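Local structure of putative reductase (Peptoclostridium difficile, 5J6C) at residues E72-D77 and E160-P165; I122-I127 and V170-S175. The protein binds flavin mononucleotide and, as a member of the nitroreductase family, probably reduces nitro compounds, possibly including the antibiotic metronidazole. One frame throughout, in Å; residues are numbered along the deposited sequence.

Contact 1: residues E72-D77 and E160-P165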
ATOM      1  N   GLU A  72      13.708  -1.623   2.416  1.00 23.86           N
ATOM      2  CA  GLU A  72      14.483  -2.815   2.758  1.00 27.89           C
ATOM      3  C   GLU A  72      13.700  -3.589   3.806  1.00 23.75           C
ATOM      4  O   GLU A  72      12.845  -3.035   4.503  1.00 21.04           O
ATOM      5  CB  GLU A  72      15.888  -2.502   3.304  1.00 21.71           C
ATOM      6  CG  GLU A  72      16.582  -1.352   2.613  1.00 29.85           C
ATOM      7  CD  GLU A  72      18.035  -1.613   2.334  1.00 31.91           C
ATOM      8  OE1 GLU A  72      18.511  -2.729   2.643  1.00 32.15           O
ATOM      9  OE2 GLU A  72      18.700  -0.687   1.812  1.00 35.27           O
ATOM     10  N   PHE A  73      14.004  -4.875   3.920  1.00 19.36           N
ATOM     11  CA  PHE A  73      13.241  -5.785   4.763  1.00 22.05           C
ATOM     12  C   PHE A  73      14.168  -6.476   5.749  1.00 21.85           C
ATOM     13  O   PHE A  73      15.229  -6.981   5.370  1.00 22.31           O
ATOM     14  CB  PHE A  73      12.480  -6.791   3.893  1.00 21.72           C
ATOM     15  CG  PHE A  73      11.695  -6.133   2.789  1.00 20.85           C
ATOM     16  CD1 PHE A  73      10.490  -5.493   3.060  1.00 22.40           C
ATOM     17  CD2 PHE A  73      12.187  -6.098   1.500  1.00 21.85           C
ATOM     18  CE1 PHE A  73       9.769  -4.858   2.046  1.00 21.58           C
ATOM     19  CE2 PHE A  73      11.486  -5.467   0.483  1.00 22.91           C
ATOM     20  CZ  PHE A  73      10.272  -4.845   0.752  1.00 26.05           C
ATOM     21  N   ILE A  74      13.781  -6.461   7.015  1.00 20.06           N
ATOM     22  CA  ILE A  74      14.489  -7.178   8.061  1.00 21.28           C
ATOM     23  C   ILE A  74      13.578  -8.303   8.524  1.00 21.51           C
ATOM     24  O   ILE A  74      12.541  -8.068   9.166  1.00 17.71           O
ATOM     25  CB  ILE A  74      14.896  -6.260   9.222  1.00 22.25           C
ATOM     26  CG1 ILE A  74      15.665  -5.050   8.684  1.00 20.42           C
ATOM     27  CG2 ILE A  74      15.749  -7.034  10.231  1.00 20.66           C
ATOM     28  CD1 ILE A  74      16.052  -4.057   9.761  1.00 22.32           C
ATOM     29  N   VAL A  75      13.961  -9.522   8.164  1.00 20.83           N
ATOM     30  CA  VAL A  75      13.275 -10.727   8.601  1.00 17.75           C
ATOM     31  C   VAL A  75      13.726 -11.067  10.015  1.00 22.77           C
ATOM     32  O   VAL A  75      14.928 -11.197  10.284  1.00 25.14           O
ATOM     33  CB  VAL A  75      13.572 -11.887   7.636  1.00 24.91           C
ATOM     34  CG1 VAL A  75      12.923 -13.192   8.116  1.00 17.45           C
ATOM     35  CG2 VAL A  75      13.138 -11.519   6.226  1.00 19.38           C
ATOM     36  N   VAL A  76      12.769 -11.237  10.922  1.00 19.95           N
ATOM     37  CA  VAL A  76      13.071 -11.523  12.318  1.00 22.11           C
ATOM     38  C   VAL A  76      12.340 -12.793  12.724  1.00 22.84           C
ATOM     39  O   VAL A  76      11.109 -12.856  12.637  1.00 22.17           O
ATOM     40  CB  VAL A  76      12.679 -10.358  13.241  1.00 17.04           C
ATOM     41  CG1 VAL A  76      13.047 -10.686  14.680  1.00 21.23           C
ATOM     42  CG2 VAL A  76      13.368  -9.088  12.770  1.00 19.62           C
ATOM     43  N   ASP A  77      13.093 -13.805  13.160  1.00 24.31           N
ATOM     44  CA  ASP A  77      12.505 -15.011  13.724  1.00 27.28           C
ATOM     45  C   ASP A  77      13.138 -15.402  15.049  1.00 25.58           C
ATOM     46  O   ASP A  77      12.748 -16.427  15.625  1.00 29.70           O
ATOM     47  CB  ASP A  77      12.597 -16.185  12.729  1.00 29.53           C
ATOM     48  CG  ASP A  77      13.999 -16.751  12.601  1.00 26.59           C
ATOM     49  OD1 ASP A  77      14.978 -16.125  13.070  1.00 27.23           O
ATOM     50  OD2 ASP A  77      14.117 -17.835  11.998  1.00 30.45           O
ATOM     51  N   GLU A 160      17.542   1.066  17.043  1.00 20.62           N
ATOM     52  CA  GLU A 160      18.530   0.640  18.030  1.00 23.13           C
ATOM     53  C   GLU A 160      18.493  -0.870  18.217  1.00 26.51           C
ATOM     54  O   GLU A 160      19.537  -1.518  18.360  1.00 27.21           O
ATOM     55  CB  GLU A 160      18.282   1.341  19.364  1.00 21.31           C
ATOM     56  CG  GLU A 160      18.511   2.838  19.325  1.00 26.22           C
ATOM     57  CD  GLU A 160      19.993   3.208  19.277  1.00 32.39           C
ATOM     58  OE1 GLU A 160      20.842   2.335  19.599  1.00 28.76           O
ATOM     59  OE2 GLU A 160      20.304   4.375  18.926  1.00 29.21           O
ATOM     60  N   GLU A 161      17.291  -1.446  18.217  1.00 24.08           N
ATOM     61  CA  GLU A 161      17.159  -2.874  18.464  1.00 23.86           C
ATOM     62  C   GLU A 161      17.732  -3.684  17.310  1.00 27.50           C
ATOM     63  O   GLU A 161      18.345  -4.734  17.525  1.00 27.30           O
ATOM     64  CB  GLU A 161      15.690  -3.214  18.698  1.00 25.62           C
ATOM     65  CG  GLU A 161      15.440  -4.683  18.965  1.00 30.41           C
ATOM     66  CD  GLU A 161      16.184  -5.164  20.197  1.00 35.42           C
ATOM     67  OE1 GLU A 161      16.244  -4.399  21.191  1.00 36.48           O
ATOM     68  OE2 GLU A 161      16.718  -6.293  20.151  1.00 35.00           O
ATOM     69  N   LEU A 162      17.565  -3.203  16.077  1.00 23.85           N
ATOM     70  CA  LEU A 162      17.996  -3.932  14.890  1.00 25.27           C
ATOM     71  C   LEU A 162      19.254  -3.341  14.248  1.00 24.96           C
ATOM     72  O   LEU A 162      19.643  -3.773  13.156  1.00 23.51           O
ATOM     73  CB  LEU A 162      16.849  -3.983  13.874  1.00 23.58           C
ATOM     74  CG  LEU A 162      15.581  -4.666  14.393  1.00 20.38           C
ATOM     75  CD1 LEU A 162      14.558  -4.689  13.295  1.00 23.17           C
ATOM     76  CD2 LEU A 162      15.890  -6.091  14.871  1.00 20.90           C
ATOM     77  N   LYS A 163      19.881  -2.355  14.894  1.00 25.36           N
ATOM     78  CA  LYS A 163      21.145  -1.774  14.439  1.00 24.55           C
ATOM     79  C   LYS A 163      21.007  -1.132  13.057  1.00 24.15           C
ATOM     80  O   LYS A 163      21.895  -1.226  12.215  1.00 24.80           O
ATOM     81  CB  LYS A 163      22.263  -2.821  14.472  1.00 32.23           C
ATOM     82  CG  LYS A 163      22.512  -3.365  15.863  1.00 35.43           C
ATOM     83  CD  LYS A 163      23.270  -2.331  16.688  1.00 41.19           C
ATOM     84  CE  LYS A 163      23.655  -2.842  18.076  1.00 53.16           C
ATOM     85  NZ  LYS A 163      25.130  -2.768  18.375  1.00 56.69           N
ATOM     86  N   VAL A 164      19.897  -0.435  12.848  1.00 25.57           N
ATOM     87  CA  VAL A 164      19.580   0.190  11.560  1.00 26.44           C
ATOM     88  C   VAL A 164      20.232   1.558  11.485  1.00 27.58           C
ATOM     89  O   VAL A 164      20.038   2.379  12.398  1.00 26.37           O
ATOM     90  CB  VAL A 164      18.067   0.303  11.400  1.00 23.50           C
ATOM     91  CG1 VAL A 164      17.733   0.976  10.078  1.00 24.50           C
ATOM     92  CG2 VAL A 164      17.430  -1.071  11.510  1.00 23.43           C
ATOM     93  N   PRO A 165      20.972   1.881  10.420  1.00 27.32           N
ATOM     94  CA  PRO A 165      21.562   3.218  10.299  1.00 26.85           C
ATOM     95  C   PRO A 165      20.484   4.293  10.229  1.00 28.48           C
ATOM     96  O   PRO A 165      19.331   4.042   9.869  1.00 26.42           O
ATOM     97  CB  PRO A 165      22.361   3.148   8.992  1.00 22.94           C
ATOM     98  CG  PRO A 165      22.563   1.689   8.750  1.00 26.36           C
ATOM     99  CD  PRO A 165      21.353   1.008   9.294  1.00 26.05           C
TER

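Contact 2: residues I122-I127 and V170-S175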
ATOM      1  N   ILE A 122       3.214  -0.022   0.153  1.00 15.57           N
ATOM      2  CA  ILE A 122       2.853  -0.947  -0.914  1.00 19.69           C
ATOM      3  C   ILE A 122       3.546  -2.282  -0.716  1.00 18.90           C
ATOM      4  O   ILE A 122       2.933  -3.345  -0.877  1.00 21.70           O
ATOM      5  CB  ILE A 122       3.197  -0.346  -2.282  1.00 21.92           C
ATOM      6  CG1 ILE A 122       2.332   0.883  -2.551  1.00 17.50           C
ATOM      7  CG2 ILE A 122       3.055  -1.409  -3.371  1.00 17.92           C
ATOM      8  CD1 ILE A 122       2.963   1.829  -3.527  1.00 18.66           C
ATOM      9  N   ALA A 123       4.839  -2.253  -0.388  1.00 18.28           N
ATOM     10  CA  ALA A 123       5.556  -3.501  -0.160  1.00 20.72           C
ATOM     11  C   ALA A 123       4.942  -4.284   0.999  1.00 21.19           C
ATOM     12  O   ALA A 123       4.766  -5.506   0.912  1.00 19.31           O
ATOM     13  CB  ALA A 123       7.036  -3.210   0.085  1.00 23.73           C
ATOM     14  N   ALA A 124       4.586  -3.590   2.081  1.00 21.55           N
ATOM     15  CA  ALA A 124       3.964  -4.262   3.216  1.00 19.73           C
ATOM     16  C   ALA A 124       2.628  -4.879   2.833  1.00 21.12           C
ATOM     17  O   ALA A 124       2.269  -5.948   3.343  1.00 20.44           O
ATOM     18  CB  ALA A 124       3.782  -3.272   4.369  1.00 18.60           C
ATOM     19  N   SER A 125       1.872  -4.223   1.949  1.00 20.36           N
ATOM     20  CA  SER A 125       0.605  -4.799   1.524  1.00 21.86           C
ATOM     21  C   SER A 125       0.839  -6.036   0.674  1.00 19.10           C
ATOM     22  O   SER A 125       0.123  -7.029   0.818  1.00 18.68           O
ATOM     23  CB  SER A 125      -0.233  -3.763   0.777  1.00 22.30           C
ATOM     24  OG  SER A 125       0.125  -3.699  -0.595  1.00 28.13           O
ATOM     25  N   TYR A 126       1.859  -6.008  -0.190  1.00 20.04           N
ATOM     26  CA  TYR A 126       2.195  -7.204  -0.961  1.00 21.03           C
ATOM     27  C   TYR A 126       2.593  -8.346  -0.032  1.00 19.06           C
ATOM     28  O   TYR A 126       2.227  -9.504  -0.267  1.00 20.41           O
ATOM     29  CB  TYR A 126       3.312  -6.905  -1.973  1.00 18.62           C
ATOM     30  CG  TYR A 126       2.868  -6.233  -3.278  1.00 20.94           C
ATOM     31  CD1 TYR A 126       1.707  -5.456  -3.337  1.00 20.60           C
ATOM     32  CD2 TYR A 126       3.604  -6.389  -4.452  1.00 20.08           C
ATOM     33  CE1 TYR A 126       1.298  -4.834  -4.522  1.00 18.66           C
ATOM     34  CE2 TYR A 126       3.191  -5.775  -5.656  1.00 19.07           C
ATOM     35  CZ  TYR A 126       2.036  -5.003  -5.676  1.00 19.51           C
ATOM     36  OH  TYR A 126       1.620  -4.396  -6.848  1.00 20.80           O
ATOM     37  N   ILE A 127       3.302  -8.033   1.056  1.00 21.10           N
ATOM     38  CA  ILE A 127       3.691  -9.059   2.024  1.00 21.84           C
ATOM     39  C   ILE A 127       2.450  -9.692   2.646  1.00 22.10           C
ATOM     40  O   ILE A 127       2.295 -10.922   2.665  1.00 20.17           O
ATOM     41  CB  ILE A 127       4.641  -8.454   3.084  1.00 21.25           C
ATOM     42  CG1 ILE A 127       6.053  -8.321   2.499  1.00 18.94           C
ATOM     43  CG2 ILE A 127       4.652  -9.273   4.384  1.00 19.87           C
ATOM     44  CD1 ILE A 127       7.006  -7.404   3.288  1.00 18.51           C
ATOM     45  N   VAL A 170      11.684   3.515   9.928  1.00 22.00           N
ATOM     46  CA  VAL A 170      10.901   2.291  10.080  1.00 19.09           C
ATOM     47  C   VAL A 170       9.439   2.609   9.825  1.00 17.91           C
ATOM     48  O   VAL A 170       8.861   3.482  10.479  1.00 20.15           O
ATOM     49  CB  VAL A 170      11.084   1.654  11.468  1.00 20.03           C
ATOM     50  CG1 VAL A 170      10.328   0.321  11.526  1.00 17.30           C
ATOM     51  CG2 VAL A 170      12.555   1.443  11.769  1.00 19.27           C
ATOM     52  N   GLU A 171       8.841   1.906   8.865  1.00 18.62           N
ATOM     53  CA  GLU A 171       7.452   2.144   8.498  1.00 17.12           C
ATOM     54  C   GLU A 171       6.502   1.348   9.378  1.00 17.09           C
ATOM     55  O   GLU A 171       5.581   1.911   9.980  1.00 19.36           O
ATOM     56  CB  GLU A 171       7.222   1.788   7.022  1.00 19.63           C
ATOM     57  CG  GLU A 171       5.750   1.721   6.633  1.00 16.63           C
ATOM     58  CD  GLU A 171       5.009   3.024   6.897  1.00 20.44           C
ATOM     59  OE1 GLU A 171       3.822   2.980   7.272  1.00 21.57           O
ATOM     60  OE2 GLU A 171       5.613   4.100   6.738  1.00 20.22           O
ATOM     61  N   CYS A 172       6.734   0.045   9.491  1.00 16.42           N
ATOM     62  CA  CYS A 172       5.819  -0.847  10.181  1.00 16.71           C
ATOM     63  C   CYS A 172       6.505  -2.194  10.341  1.00 17.87           C
ATOM     64  O   CYS A 172       7.505  -2.482   9.673  1.00 20.31           O
ATOM     65  CB  CYS A 172       4.509  -1.010   9.397  1.00 17.12           C
ATOM     66  SG  CYS A 172       4.753  -1.779   7.756  1.00 16.14           S
ATOM     67  N   ILE A 173       5.966  -3.003  11.244  1.00 16.00           N
ATOM     68  CA  ILE A 173       6.325  -4.411  11.371  1.00 18.55           C
ATOM     69  C   ILE A 173       5.133  -5.251  10.925  1.00 17.65           C
ATOM     70  O   ILE A 173       3.991  -4.978  11.319  1.00 18.39           O
ATOM     71  CB  ILE A 173       6.714  -4.766  12.815  1.00 17.54           C
ATOM     72  CG1 ILE A 173       7.653  -3.707  13.399  1.00 15.25           C
ATOM     73  CG2 ILE A 173       7.366  -6.149  12.864  1.00 19.48           C
ATOM     74  CD1 ILE A 173       8.233  -4.108  14.714  1.00 16.40           C
ATOM     75  N   ILE A 174       5.390  -6.273  10.110  1.00 18.99           N
ATOM     76  CA  ILE A 174       4.364  -7.253   9.759  1.00 15.79           C
ATOM     77  C   ILE A 174       4.672  -8.522  10.542  1.00 16.06           C
ATOM     78  O   ILE A 174       5.702  -9.162  10.309  1.00 14.94           O
ATOM     79  CB  ILE A 174       4.307  -7.546   8.253  1.00 16.58           C
ATOM     80  CG1 ILE A 174       4.161  -6.264   7.431  1.00 19.77           C
ATOM     81  CG2 ILE A 174       3.139  -8.489   7.953  1.00 19.10           C
ATOM     82  CD1 ILE A 174       2.823  -5.579   7.597  1.00 19.98           C
ATOM     83  N   SER A 175       3.792  -8.890  11.472  1.00 17.55           N
ATOM     84  CA  SER A 175       3.892 -10.177  12.153  1.00 19.43           C
ATOM     85  C   SER A 175       3.139 -11.218  11.341  1.00 20.96           C
ATOM     86  O   SER A 175       2.062 -10.939  10.816  1.00 19.75           O
ATOM     87  CB  SER A 175       3.315 -10.113  13.565  1.00 22.68           C
ATOM     88  OG  SER A 175       1.916 -10.013  13.514  1.00 26.76           O
TER

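Contact 1: residues E72-D77 and E160-P165
Ile74, on strand 71-76, outermost within this chain, drives its CD1 methyl into the corner between Leu162 of helix 154-162 and Val164 in the loop that follows. CD1 lies 3.7 Å from CG2 of Val164, whose side chain it crosses at a slant, and 3.9 Å from CD1 of Leu162. The isoleucine and leucine run past each other in opposite senses, and the branch methyl Ile74 CG2 also rests on Leu162 CD1, at 4.0 Å. With chi1 of Ile74 at -53°, CG1 stands opposite the carbonyl carbon, and the extended chi2 of 177° carries CD1 out to both partners. Toward the end of the strand the fit slackens: Val76 CG2 comes no nearer to Leu162 CD2 than 4.4 Å, and Lys81 and Leu82 of helix 79-86 pack on this valine. Beyond the apolar core, Lys163 turns out of the helix with positive phi (61°) and leads its exposed side chain away, while exposed Glu160 pairs with Lys156. No hydrogen bond joins the two segments. Residues 73-75 form a parallel ladder with a strand of the second subunit. A helix and its following loop packed on one face of such a strand fit the dimeric alpha+beta fold of the nitroreductase family, here with the sheet extended by the partner subunit.

Contact 2: residues I122-I127 and V170-S175
Ala124 sets its CB methyl over two residues of strand 168-177, Cys172 and Ile174, which point to the same face of the sheet. The methyl lies 3.8 Å from SG of Cys172 and 4.1 Å from CD1 of Ile174; consistent with the small side chain, the CA atoms of Ala124 and Ile174 are 7.2 Å apart, the shortest such distance between the segments. Cys172 has chi1 near 63°, which places SG between the backbone N and the carbonyl carbon and turns it toward the helix. One helical turn on, Ile127 meets the other branch of Ile174: their CG2 methyls come within 4.0 Å, with the side chains set at an angle. Ile174 thus serves both helix residues, CD1 under Ala124 and CG2 against Ile127. The axes of the short segments run almost parallel, 6° apart, with a closest approach of 9.7 Å. Trp140 and Ile106 from the flanking strands pack on both Ala124 and Cys172, enclosing the contact within the sheet's apolar layer. Ser125 directs its CB away from the strand, and its OG donates to Ile122 O at 2.8 Å, tilted 21° from the carbonyl plane. That oxygen also accepts from Tyr126 N, so it is gripped twice, while the same OG is hydrogen-bonded to Ser125 OG of the second subunit. Ile122 touches the bound flavin mononucleotide, and the Cys172 side chain lies about 6 Å from a flavin. With methyl groups and one sulfur at the interface and no hydrogen bond across it, helix and strand are held here by van der Waals packing and burial, with nothing directional between them to fix the register.

The centres of the two contacts lie 13 Å apart, and both use the four-stranded antiparallel sheet: contact 1 strand 71-76, outermost within this chain, contact 2 the inner strand 168-177, with strand 102-109 between them. Along the chain the segments alternate, 72-77, 122-127, 160-165, then 170-175, so helix 154-162 of contact 1 is followed directly by the strand of contact 2. The contacts also meet: Phe73 CZ packs 3.7 Å from Ala123 CB, and Phe73 CE1 lies 4.0 Å from Ile127 CD1. Strand 71-76 therefore bears on helix 154-162 and on helix 116-133. Both contacts touch the second subunit, linking the sheet's packing to the dimer, while contact 2 alone includes a flavin-pocket residue.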